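Local coordinates for protein alpha-fucosidase GH29 (Fusarium graminearum, PDB 4PSR) that acts as an alpha-L-fucosidase of glycoside hydrolase family 29, probably releasing fucose alpha-1,6-linked to the reducing-end N-acetylglucosamine of glycoproteins, at residues Pro122-His127 against Leu166-His171; Ile222-Phe227 against Thr270-Asp275; Val284-Arg289 against Tyr299-Asp304. One frame throughout, in Å; residues are numbered along the deposited sequence.

Contact 1: residues Pro122-His127 against Leu166-His171. With FUL (beta-L-fucopyranose), chain M.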
loop_
_atom_site.group_PDB
_atom_site.type_symbol
_atom_site.label_atom_id
_atom_site.label_comp_id
_atom_site.label_asym_id
_atom_site.label_seq_id
_atom_site.Cartn_x
_atom_site.Cartn_y
_atom_site.Cartn_z
ATOM N N PRO A 122 12.164 1.711 -7.715
ATOM C CA PRO A 122 12.761 2.775 -6.905
ATOM C C PRO A 122 11.810 3.929 -6.596
ATOM O O PRO A 122 10.866 4.204 -7.330
ATOM C CB PRO A 122 13.837 3.351 -7.821
ATOM C CG PRO A 122 13.246 3.134 -9.228
ATOM C CD PRO A 122 12.556 1.797 -9.141
ATOM N N VAL A 123 12.129 4.639 -5.526
ATOM C CA VAL A 123 11.813 6.055 -5.452
ATOM C C VAL A 123 12.652 6.719 -6.538
ATOM O O VAL A 123 13.888 6.675 -6.501
ATOM C CB VAL A 123 12.138 6.647 -4.056
ATOM C CG1 VAL A 123 12.059 8.164 -4.080
ATOM C CG2 VAL A 123 11.189 6.076 -3.024
ATOM N N ALA A 124 11.998 7.296 -7.545
ATOM C CA ALA A 124 12.712 7.933 -8.655
ATOM C C ALA A 124 13.037 9.387 -8.338
ATOM O O ALA A 124 14.044 9.921 -8.833
ATOM C CB ALA A 124 11.915 7.850 -9.939
ATOM N N GLU A 125 12.177 10.045 -7.551
ATOM C CA GLU A 125 12.457 11.415 -7.090
ATOM C C GLU A 125 11.670 11.589 -5.799
ATOM O O GLU A 125 10.448 11.407 -5.812
ATOM C CB GLU A 125 12.048 12.459 -8.109
ATOM C CG GLU A 125 12.334 13.872 -7.582
ATOM C CD GLU A 125 12.221 14.974 -8.593
ATOM O OE1 GLU A 125 12.130 14.711 -9.791
ATOM O OE2 GLU A 125 12.197 16.158 -8.141
ATOM N N HIS A 126 12.364 11.924 -4.719
ATOM C CA HIS A 126 11.693 12.196 -3.450
ATOM C C HIS A 126 11.316 13.695 -3.394
ATOM O O HIS A 126 10.995 14.259 -4.418
ATOM C CB HIS A 126 12.566 11.697 -2.289
ATOM C CG HIS A 126 11.810 11.501 -1.026
ATOM N ND1 HIS A 126 11.869 12.414 0.005
ATOM C CD2 HIS A 126 10.912 10.563 -0.654
ATOM C CE1 HIS A 126 11.073 12.013 0.984
ATOM N NE2 HIS A 126 10.472 10.897 0.603
ATOM N N HIS A 127 11.318 14.313 -2.205
ATOM C CA HIS A 127 10.969 15.730 -2.056
ATOM C C HIS A 127 12.164 16.668 -2.310
ATOM O O HIS A 127 11.960 17.885 -2.356
ATOM C CB HIS A 127 10.509 16.061 -0.615
ATOM C CG HIS A 127 9.347 15.272 -0.072
ATOM N ND1 HIS A 127 8.200 14.957 -0.784
ATOM C CD2 HIS A 127 9.149 14.806 1.187
ATOM C CE1 HIS A 127 7.356 14.334 0.027
ATOM N NE2 HIS A 127 7.910 14.210 1.218
ATOM N N LEU A 166 6.692 -3.004 -12.680
ATOM C CA LEU A 166 7.512 -1.879 -12.248
ATOM C C LEU A 166 6.660 -0.793 -11.585
ATOM O O LEU A 166 5.730 -0.239 -12.214
ATOM C CB LEU A 166 8.255 -1.267 -13.436
ATOM C CG LEU A 166 9.144 -0.055 -13.146
ATOM C CD1 LEU A 166 10.304 -0.398 -12.262
ATOM C CD2 LEU A 166 9.632 0.586 -14.440
ATOM N N VAL A 167 7.005 -0.479 -10.335
ATOM C CA VAL A 167 6.482 0.707 -9.657
ATOM C C VAL A 167 7.572 1.770 -9.602
ATOM O O VAL A 167 8.754 1.470 -9.353
ATOM C CB VAL A 167 5.924 0.399 -8.232
ATOM C CG1 VAL A 167 6.954 -0.286 -7.337
ATOM C CG2 VAL A 167 5.388 1.661 -7.562
ATOM N N ILE A 168 7.155 3.016 -9.820
ATOM C CA ILE A 168 8.027 4.179 -9.646
ATOM C C ILE A 168 7.354 5.129 -8.663
ATOM O O ILE A 168 6.185 5.492 -8.876
ATOM C CB ILE A 168 8.297 4.915 -10.982
ATOM C CG1 ILE A 168 9.041 4.004 -11.983
ATOM C CG2 ILE A 168 9.061 6.226 -10.741
ATOM C CD1 ILE A 168 10.499 3.723 -11.648
ATOM N N ALA A 169 8.063 5.515 -7.610
ATOM C CA ALA A 169 7.555 6.490 -6.627
ATOM C C ALA A 169 8.103 7.873 -6.892
ATOM O O ALA A 169 9.309 8.085 -7.121
ATOM C CB ALA A 169 7.860 6.034 -5.193
ATOM N N MET A 170 7.174 8.836 -6.857
ATOM C CA MET A 170 7.423 10.233 -7.165
ATOM C C MET A 170 6.870 11.096 -6.041
ATOM O O MET A 170 5.684 10.994 -5.719
ATOM C CB MET A 170 6.753 10.599 -8.475
ATOM C CG MET A 170 7.269 9.840 -9.683
ATOM S SD MET A 170 8.934 10.324 -10.178
ATOM C CE MET A 170 8.554 11.902 -10.977
ATOM N N HIS A 171 7.718 11.929 -5.446
ATOM C CA HIS A 171 7.316 12.756 -4.310
ATOM C C HIS A 171 7.649 14.248 -4.581
ATOM O O HIS A 171 7.981 15.004 -3.665
ATOM C CB HIS A 171 7.986 12.317 -2.974
ATOM C CG HIS A 171 8.133 10.830 -2.747
ATOM N ND1 HIS A 171 7.772 10.231 -1.560
ATOM C CD2 HIS A 171 8.672 9.843 -3.514
ATOM C CE1 HIS A 171 8.086 8.941 -1.600
ATOM N NE2 HIS A 171 8.635 8.684 -2.774
HETATM C C1 FUL M . 5.695 10.557 3.235
HETATM C C2 FUL M . 7.032 11.201 2.930
HETATM O O2 FUL M . 7.121 12.542 3.439
HETATM C C3 FUL M . 8.072 10.320 3.570
HETATM O O3 FUL M . 9.342 10.906 3.389
HETATM C C4 FUL M . 7.984 8.967 2.911
HETATM O O4 FUL M . 8.332 9.088 1.535
HETATM C C5 FUL M . 6.572 8.419 3.072
HETATM C C6 FUL M . 6.369 7.093 2.370
HETATM O O5 FUL M . 5.581 9.317 2.579
HETATM O O1 FUL M . 4.678 11.386 2.734
#

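Contact 2: residues Ile222-Phe227 against Thr270-Asp275. With FUL (beta-L-fucopyranose), chain M.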
loop_
_atom_site.group_PDB
_atom_site.type_symbol
_atom_site.label_atom_id
_atom_site.label_comp_id
_atom_site.label_asym_id
_atom_site.label_seq_id
_atom_site.Cartn_x
_atom_site.Cartn_y
_atom_site.Cartn_z
ATOM N N ILE A 222 3.023 1.112 -12.428
ATOM C CA ILE A 222 2.424 1.888 -11.352
ATOM C C ILE A 222 3.234 3.143 -11.149
ATOM O O ILE A 222 4.468 3.086 -11.066
ATOM C CB ILE A 222 2.426 1.130 -9.991
ATOM C CG1 ILE A 222 1.698 -0.233 -10.072
ATOM C CG2 ILE A 222 1.806 2.015 -8.883
ATOM C CD1 ILE A 222 2.135 -1.228 -8.976
ATOM N N ILE A 223 2.572 4.300 -11.125
ATOM C CA ILE A 223 3.215 5.541 -10.669
ATOM C C ILE A 223 2.614 5.916 -9.316
ATOM O O ILE A 223 1.403 6.244 -9.221
ATOM C CB ILE A 223 3.076 6.708 -11.671
ATOM C CG1 ILE A 223 3.761 6.328 -12.991
ATOM C CG2 ILE A 223 3.686 7.983 -11.088
ATOM C CD1 ILE A 223 3.624 7.403 -14.081
ATOM N N TRP A 224 3.441 5.861 -8.283
ATOM C CA TRP A 224 3.055 6.161 -6.910
ATOM C C TRP A 224 3.373 7.627 -6.672
ATOM O O TRP A 224 4.462 8.093 -7.021
ATOM C CB TRP A 224 3.873 5.234 -6.020
ATOM C CG TRP A 224 3.732 5.282 -4.526
ATOM C CD1 TRP A 224 3.195 4.292 -3.741
ATOM C CD2 TRP A 224 4.228 6.271 -3.618
ATOM N NE1 TRP A 224 3.329 4.604 -2.418
ATOM C CE2 TRP A 224 3.946 5.816 -2.303
ATOM C CE3 TRP A 224 4.867 7.511 -3.780
ATOM C CZ2 TRP A 224 4.267 6.557 -1.159
ATOM C CZ3 TRP A 224 5.183 8.257 -2.632
ATOM C CH2 TRP A 224 4.879 7.769 -1.342
ATOM N N ASN A 225 2.407 8.364 -6.098
ATOM C CA ASN A 225 2.554 9.795 -5.802
ATOM C C ASN A 225 2.446 10.087 -4.332
ATOM O O ASN A 225 1.578 9.523 -3.649
ATOM C CB ASN A 225 1.490 10.644 -6.506
ATOM C CG ASN A 225 1.642 10.642 -7.990
ATOM O OD1 ASN A 225 2.323 11.535 -8.550
ATOM N ND2 ASN A 225 0.989 9.694 -8.664
ATOM N N ASP A 226 3.255 11.017 -3.841
ATOM C CA ASP A 226 3.142 11.500 -2.477
ATOM C C ASP A 226 2.205 12.718 -2.406
ATOM O O ASP A 226 1.677 13.148 -3.409
ATOM C CB ASP A 226 4.537 11.834 -1.909
ATOM C CG ASP A 226 4.647 11.591 -0.423
ATOM O OD1 ASP A 226 3.574 11.456 0.241
ATOM O OD2 ASP A 226 5.767 11.540 0.092
ATOM N N PHE A 227 2.044 13.218 -1.189
ATOM C CA PHE A 227 1.087 14.281 -0.852
ATOM C C PHE A 227 1.475 15.626 -1.457
ATOM O O PHE A 227 2.503 15.753 -2.126
ATOM C CB PHE A 227 0.950 14.404 0.674
ATOM C CG PHE A 227 2.050 15.175 1.338
ATOM C CD1 PHE A 227 1.833 16.460 1.790
ATOM C CD2 PHE A 227 3.312 14.633 1.518
ATOM C CE1 PHE A 227 2.849 17.197 2.405
ATOM C CE2 PHE A 227 4.325 15.369 2.137
ATOM C CZ PHE A 227 4.085 16.660 2.582
ATOM N N THR A 270 -1.236 5.833 -7.864
ATOM C CA THR A 270 -1.649 5.915 -6.466
ATOM C C THR A 270 -1.412 7.337 -5.930
ATOM O O THR A 270 -0.604 8.110 -6.482
ATOM C CB THR A 270 -0.910 4.889 -5.535
ATOM O OG1 THR A 270 0.447 5.305 -5.346
ATOM C CG2 THR A 270 -0.929 3.471 -6.089
ATOM N N TYR A 271 -2.134 7.690 -4.884
ATOM C CA TYR A 271 -1.963 9.001 -4.258
ATOM C C TYR A 271 -2.334 8.828 -2.785
ATOM O O TYR A 271 -3.045 7.868 -2.441
ATOM C CB TYR A 271 -2.782 10.107 -4.960
ATOM C CG TYR A 271 -4.257 9.961 -4.720
ATOM C CD1 TYR A 271 -4.962 8.840 -5.151
ATOM C CD2 TYR A 271 -4.942 10.951 -4.015
ATOM C CE1 TYR A 271 -6.289 8.691 -4.875
ATOM C CE2 TYR A 271 -6.279 10.813 -3.733
ATOM C CZ TYR A 271 -6.953 9.692 -4.162
ATOM O OH TYR A 271 -8.294 9.547 -3.843
ATOM N N LYS A 272 -1.855 9.719 -1.921
ATOM C CA LYS A 272 -2.107 9.549 -0.478
ATOM C C LYS A 272 -3.599 9.709 -0.165
ATOM O O LYS A 272 -4.252 10.602 -0.676
ATOM C CB LYS A 272 -1.242 10.477 0.368
ATOM C CG LYS A 272 0.236 10.174 0.266
ATOM C CD LYS A 272 0.575 8.785 0.850
ATOM C CE LYS A 272 2.064 8.488 0.859
ATOM N NZ LYS A 272 2.760 9.308 1.874
ATOM N N HIS A 273 -4.109 8.821 0.686
ATOM C CA HIS A 273 -5.535 8.713 1.001
ATOM C C HIS A 273 -6.181 10.034 1.391
ATOM O O HIS A 273 -7.281 10.335 0.957
ATOM C CB HIS A 273 -5.737 7.661 2.113
ATOM C CG HIS A 273 -7.123 7.636 2.694
ATOM N ND1 HIS A 273 -7.382 7.917 4.017
ATOM C CD2 HIS A 273 -8.316 7.348 2.126
ATOM C CE1 HIS A 273 -8.681 7.808 4.242
ATOM N NE2 HIS A 273 -9.273 7.468 3.114
ATOM N N HIS A 274 -5.484 10.804 2.199
ATOM C CA HIS A 274 -6.027 12.056 2.759
ATOM C C HIS A 274 -5.961 13.218 1.761
ATOM O O HIS A 274 -6.592 14.252 1.953
ATOM C CB HIS A 274 -5.262 12.407 4.019
ATOM C CG HIS A 274 -3.825 12.756 3.785
ATOM N ND1 HIS A 274 -3.404 14.052 3.566
ATOM C CD2 HIS A 274 -2.713 11.985 3.733
ATOM C CE1 HIS A 274 -2.092 14.066 3.403
ATOM N NE2 HIS A 274 -1.648 12.826 3.505
ATOM N N ASP A 275 -5.192 13.043 0.700
ATOM C CA ASP A 275 -4.968 14.070 -0.311
ATOM C C ASP A 275 -6.169 14.104 -1.258
ATOM O O ASP A 275 -6.809 13.079 -1.561
ATOM C CB ASP A 275 -3.660 13.701 -1.053
ATOM C CG ASP A 275 -3.101 14.793 -1.968
ATOM O OD1 ASP A 275 -3.856 15.661 -2.468
ATOM O OD2 ASP A 275 -1.851 14.796 -2.140
HETATM C C1 FUL M . 5.695 10.557 3.235
HETATM C C2 FUL M . 7.032 11.201 2.930
HETATM O O2 FUL M . 7.121 12.542 3.439
HETATM C C3 FUL M . 8.072 10.320 3.570
HETATM O O3 FUL M . 9.342 10.906 3.389
HETATM C C4 FUL M . 7.984 8.967 2.911
HETATM O O4 FUL M . 8.332 9.088 1.535
HETATM C C5 FUL M . 6.572 8.419 3.072
HETATM C C6 FUL M . 6.369 7.093 2.370
HETATM O O5 FUL M . 5.581 9.317 2.579
HETATM O O1 FUL M . 4.678 11.386 2.734
HETATM O O HOH W 1 0.690 6.911 -3.139
HETATM O O HOH W 2 -0.984 12.233 -2.845
#

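Contact 3: residues Val284-Arg289 against Tyr299-Asp304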
loop_
_atom_site.group_PDB
_atom_site.type_symbol
_atom_site.label_atom_id
_atom_site.label_comp_id
_atom_site.label_asym_id
_atom_site.label_seq_id
_atom_site.Cartn_x
_atom_site.Cartn_y
_atom_site.Cartn_z
ATOM N N VAL A 284 -5.689 4.950 -7.159
ATOM C CA VAL A 284 -5.797 4.098 -5.987
ATOM C C VAL A 284 -5.357 4.846 -4.741
ATOM O O VAL A 284 -4.266 5.423 -4.708
ATOM C CB VAL A 284 -4.951 2.805 -6.185
ATOM C CG1 VAL A 284 -5.001 1.934 -4.938
ATOM C CG2 VAL A 284 -5.463 2.049 -7.386
ATOM N N ASP A 285 -6.198 4.847 -3.711
ATOM C CA ASP A 285 -5.871 5.486 -2.433
ATOM C C ASP A 285 -4.770 4.724 -1.720
ATOM O O ASP A 285 -4.843 3.485 -1.581
ATOM C CB ASP A 285 -7.091 5.496 -1.476
ATOM C CG ASP A 285 -8.196 6.451 -1.878
ATOM O OD1 ASP A 285 -8.253 6.908 -3.029
ATOM O OD2 ASP A 285 -9.062 6.657 -0.994
ATOM N N ASP A 286 -3.759 5.448 -1.240
ATOM C CA ASP A 286 -2.621 4.871 -0.521
ATOM C C ASP A 286 -2.700 5.335 0.925
ATOM O O ASP A 286 -2.485 6.512 1.255
ATOM C CB ASP A 286 -1.328 5.327 -1.197
ATOM C CG ASP A 286 -0.110 4.741 -0.583
ATOM O OD1 ASP A 286 0.922 5.474 -0.509
ATOM O OD2 ASP A 286 -0.133 3.557 -0.199
ATOM N N TRP A 287 -3.097 4.430 1.800
ATOM C CA TRP A 287 -3.302 4.754 3.199
ATOM C C TRP A 287 -2.024 4.910 3.959
ATOM O O TRP A 287 -1.003 4.289 3.626
ATOM C CB TRP A 287 -4.112 3.639 3.854
ATOM C CG TRP A 287 -5.570 3.745 3.569
ATOM C CD1 TRP A 287 -6.179 3.581 2.371
ATOM C CD2 TRP A 287 -6.604 4.064 4.501
ATOM N NE1 TRP A 287 -7.533 3.768 2.489
ATOM C CE2 TRP A 287 -7.816 4.075 3.792
ATOM C CE3 TRP A 287 -6.622 4.343 5.872
ATOM C CZ2 TRP A 287 -9.045 4.346 4.406
ATOM C CZ3 TRP A 287 -7.842 4.635 6.472
ATOM C CH2 TRP A 287 -9.029 4.618 5.748
ATOM N N GLU A 288 -2.104 5.700 5.033
ATOM C CA GLU A 288 -0.992 5.893 5.956
ATOM C C GLU A 288 -0.521 4.562 6.525
ATOM O O GLU A 288 -1.278 3.613 6.611
ATOM C CB GLU A 288 -1.429 6.817 7.103
ATOM C CG GLU A 288 -2.527 6.251 7.982
ATOM C CD GLU A 288 -3.291 7.335 8.733
ATOM O OE1 GLU A 288 -2.664 8.335 9.145
ATOM O OE2 GLU A 288 -4.523 7.188 8.894
ATOM N N ARG A 289 0.730 4.524 6.973
ATOM C CA ARG A 289 1.323 3.290 7.486
ATOM C C ARG A 289 0.455 2.599 8.549
ATOM O O ARG A 289 -0.074 3.232 9.464
ATOM C CB ARG A 289 2.714 3.596 8.023
ATOM C CG ARG A 289 3.578 2.383 8.235
ATOM C CD ARG A 289 4.921 2.846 8.690
ATOM N NE ARG A 289 5.791 1.726 8.985
ATOM C CZ ARG A 289 7.056 1.877 9.346
ATOM N NH1 ARG A 289 7.555 3.105 9.437
ATOM N NH2 ARG A 289 7.803 0.809 9.591
ATOM N N TYR A 299 -10.802 -1.105 -3.818
ATOM C CA TYR A 299 -9.423 -1.603 -3.640
ATOM C C TYR A 299 -8.440 -0.464 -3.392
ATOM O O TYR A 299 -8.459 0.556 -4.089
ATOM C CB TYR A 299 -8.999 -2.394 -4.893
ATOM C CG TYR A 299 -8.001 -3.483 -4.555
ATOM C CD1 TYR A 299 -8.424 -4.767 -4.216
ATOM C CD2 TYR A 299 -6.633 -3.208 -4.502
ATOM C CE1 TYR A 299 -7.520 -5.739 -3.845
ATOM C CE2 TYR A 299 -5.711 -4.195 -4.134
ATOM C CZ TYR A 299 -6.183 -5.433 -3.800
ATOM O OH TYR A 299 -5.332 -6.410 -3.410
ATOM N N TRP A 300 -7.564 -0.644 -2.411
ATOM C CA TRP A 300 -6.647 0.396 -1.938
ATOM C C TRP A 300 -5.252 -0.217 -1.718
ATOM O O TRP A 300 -5.047 -1.443 -1.911
ATOM C CB TRP A 300 -7.196 1.037 -0.626
ATOM C CG TRP A 300 -7.502 -0.004 0.390
ATOM C CD1 TRP A 300 -8.656 -0.699 0.499
ATOM C CD2 TRP A 300 -6.604 -0.561 1.365
ATOM N NE1 TRP A 300 -8.546 -1.651 1.494
ATOM C CE2 TRP A 300 -7.287 -1.599 2.022
ATOM C CE3 TRP A 300 -5.291 -0.285 1.737
ATOM C CZ2 TRP A 300 -6.703 -2.354 3.040
ATOM C CZ3 TRP A 300 -4.698 -1.045 2.743
ATOM C CH2 TRP A 300 -5.420 -2.072 3.385
ATOM N N GLN A 301 -4.277 0.589 -1.331
ATOM C CA GLN A 301 -2.990 0.044 -0.892
ATOM C C GLN A 301 -2.458 0.852 0.264
ATOM O O GLN A 301 -3.052 1.886 0.624
ATOM C CB GLN A 301 -1.960 -0.068 -2.033
ATOM C CG GLN A 301 -1.378 1.262 -2.530
ATOM C CD GLN A 301 0.009 1.078 -3.105
ATOM O OE1 GLN A 301 0.178 0.437 -4.160
ATOM N NE2 GLN A 301 1.017 1.550 -2.375
ATOM N N THR A 302 -1.362 0.389 0.843
ATOM C CA THR A 302 -0.673 1.099 1.899
ATOM C C THR A 302 0.820 0.799 1.755
ATOM O O THR A 302 1.216 -0.193 1.119
ATOM C CB THR A 302 -1.244 0.753 3.271
ATOM O OG1 THR A 302 -0.640 1.562 4.286
ATOM C CG2 THR A 302 -0.985 -0.695 3.611
ATOM N N ASP A 303 1.642 1.644 2.350
ATOM C CA ASP A 303 3.096 1.431 2.373
ATOM C C ASP A 303 3.575 1.074 3.782
ATOM O O ASP A 303 3.046 1.589 4.770
ATOM C CB ASP A 303 3.852 2.676 1.908
ATOM C CG ASP A 303 3.182 3.340 0.755
ATOM O OD1 ASP A 303 3.052 2.703 -0.306
ATOM O OD2 ASP A 303 2.738 4.510 0.936
ATOM N N ASP A 304 4.575 0.209 3.895
ATOM C CA ASP A 304 5.168 -0.113 5.181
ATOM C C ASP A 304 6.682 -0.137 5.002
ATOM O O ASP A 304 7.169 0.132 3.915
ATOM C CB ASP A 304 4.667 -1.448 5.705
ATOM C CG ASP A 304 4.462 -1.430 7.213
ATOM O OD1 ASP A 304 5.378 -0.981 7.949
ATOM O OD2 ASP A 304 3.377 -1.850 7.657
HETATM O O HOH W 3 -8.755 3.307 -3.591
HETATM O O HOH W 4 1.641 5.049 3.379
HETATM O O HOH W 5 6.653 -1.617 9.972
#

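Contact 1: residues Pro122-His127 against Leu166-His171
His126 and His171 meet as an oblique pair, their imidazoles inclined at 44°. The touching atom is His126 CD2, which lies over the centre of the His171 ring and 3.2 Å above its plane. With CG turned anti to its backbone N (chi1 -160°), the His126 ring swings back toward the other strand although its CB leaves in the opposite direction. The same pose delivers His126 NE2 to the bound fucose, 3.0 Å from FUL O4, with a weaker, bent bond to FUL O3. His127 is fixed at two corners of its ring: ND1 donates to a lone pair of His171 O (2.9 Å), nearly in the imidazole plane, while NE2 is hydrogen-bonded to FUL O2 at 2.9 Å. This double grip defines the rotation of the ring, whose face receives the edge of His171 at 85°. His171 ND1 in turn bonds to Asp226, and Val123 closes on the His171 ring with both methyls. Further down the strands, Ala124 CB presses tightly on Ile168 CG2 at 3.4 Å, and Pro122 CG rests on Ile168 CD1 in the layer covered by helix 151-161. Backbone bonds from Ala169 N to Pro122 O and from Ala124 N to Ala169 O hold the parallel pair; a beta bulge between Val123 and Glu125 shifts the register by one, and the pairing resumes with His171 N donating to Glu125 O. The strands belong to a beta-alpha-beta unit of the TIM barrel, whose C-terminal strand ends carry this histidine cluster at the sugar site.

Contact 2: residues Ile222-Phe227 against Thr270-Asp275
Lys272 reaches Asp226 because its chain folds twice, at chi2 (-65°) and again at chi4 (71°), which curls NZ back over the carboxylate. Lys272 NZ lies 2.8 Å from Asp226 OD1 in a salt bridge and approaches from above the carboxylate plane. From the opposite face of that plane Phe227 N donates to Asp226 OD1 at 2.7 Å. The anomeric hydroxyl FUL O1 brings the donors on Asp226 OD1 to three (2.7 Å), and Lys272 NZ also donates to the ring oxygen FUL O5 at 2.9 Å. One ammonium thus serves both the acid and the sugar, while Asp226 OD2 is bonded to His171. These groups sit just past the C-terminal ends of the fourth and fifth parallel strands of the TIM barrel, the usual place for a substrate site in this fold, and the strand axes diverge by only 12°. Deeper in the sheet, Thr270 O accepts twice from Asn225: from the backbone N, which stands above the carbonyl plane, and from ND2 (3.1 Å), nearly in line with the C=O. Thr270 OG1, wedged between its own N and carbonyl carbon, comes within 3.3 Å of Trp224 CD1 and donates to a water that in turn donates to Asn225 O. The far rim of the indole, CZ2 and CH2, meets the CE methylene of Lys272. A second water accepts from Lys272 N and donates to Asp275 OD2 (2.8 Å), sitting across the type I turn from Lys272 to Asp275; the Asp275 carboxylate is also held by the backbone N of Asp230 and of Leu229.

Contact 3: residues Val284-Arg289 against Tyr299-Asp304
Strands 284-287 and 300-304 run parallel, their axes 4.5 Å apart at closest and crossing at -33°, a twist expected in a closed barrel. Gln301 bonds on both sides of Asp286: its N donates to Asp285 O in an almost straight bond, and its O accepts from Trp287 N at 2.8 Å. Next to this frame a water joins Asp285 N to Tyr299 O, and the hydroxyl of Thr302 donates to Trp287 O from above the carbonyl plane. Asp286, Gln301 and Asp303 bring a buried polar group together. Asp286 has CG anti to its backbone N (chi1 -177°), which carries the carboxylate across to the neighbouring strand; there OD1 lies only 2.5 Å from Asp303 OD2, close enough that one of the two acids is probably protonated. The other oxygen, Asp286 OD2, takes a bond from Gln301 NE2 (3.2 Å), which enters well above the carboxylate plane. Gln301 OE1 is held by Tyr24, and Asp303 OD1 by Trp224. Asp303 OD2 also receives a water that is shared with Trp287 O. On the outward side, Trp287 CD1 touches Trp300 CE3 at 4.0 Å, the two indoles lying oblique to each other. At the C-terminal end the extended Arg289 reaches Asp304, where NE donates to OD1 (2.9 Å) in a salt bridge that NH2 reinforces only weakly. The guanidinium stands almost perpendicular to the carboxylate, and a water links NH2 and OD1; Arg289 also makes a cation-pi contact with Trp311, a fucose neighbour. The whole is the pairing of the sixth and seventh strands of a TIM barrel, with acids and an amide lining its interior near the sugar site, where Asp286 and Asp303 touch Lys272.

How the contacts relate
All three contacts lie in one closed parallel barrel and follow one another along the chain. Contacts 1 and 2 have centres about 11 Å apart; both grip the fucose, and strands 165-170 and 222-225 join them, with Met170 N 2.8 Å from Trp224 O in a probable hydrogen bond. His171 CE1 also packs on Trp224 CZ3 at 3.2 Å. Contacts 2 and 3, about 8 Å apart between centres, are bridged by neighbouring strands 268-272 and 284-287, where Tyr271 O and Asp286 N are 2.8 Å apart. Contacts 1 and 3 do not touch, their nearest atoms being about 6 Å apart. Trp224 thus stands between His171 of contact 1 and the acids Asp286 and Asp303 of contact 3.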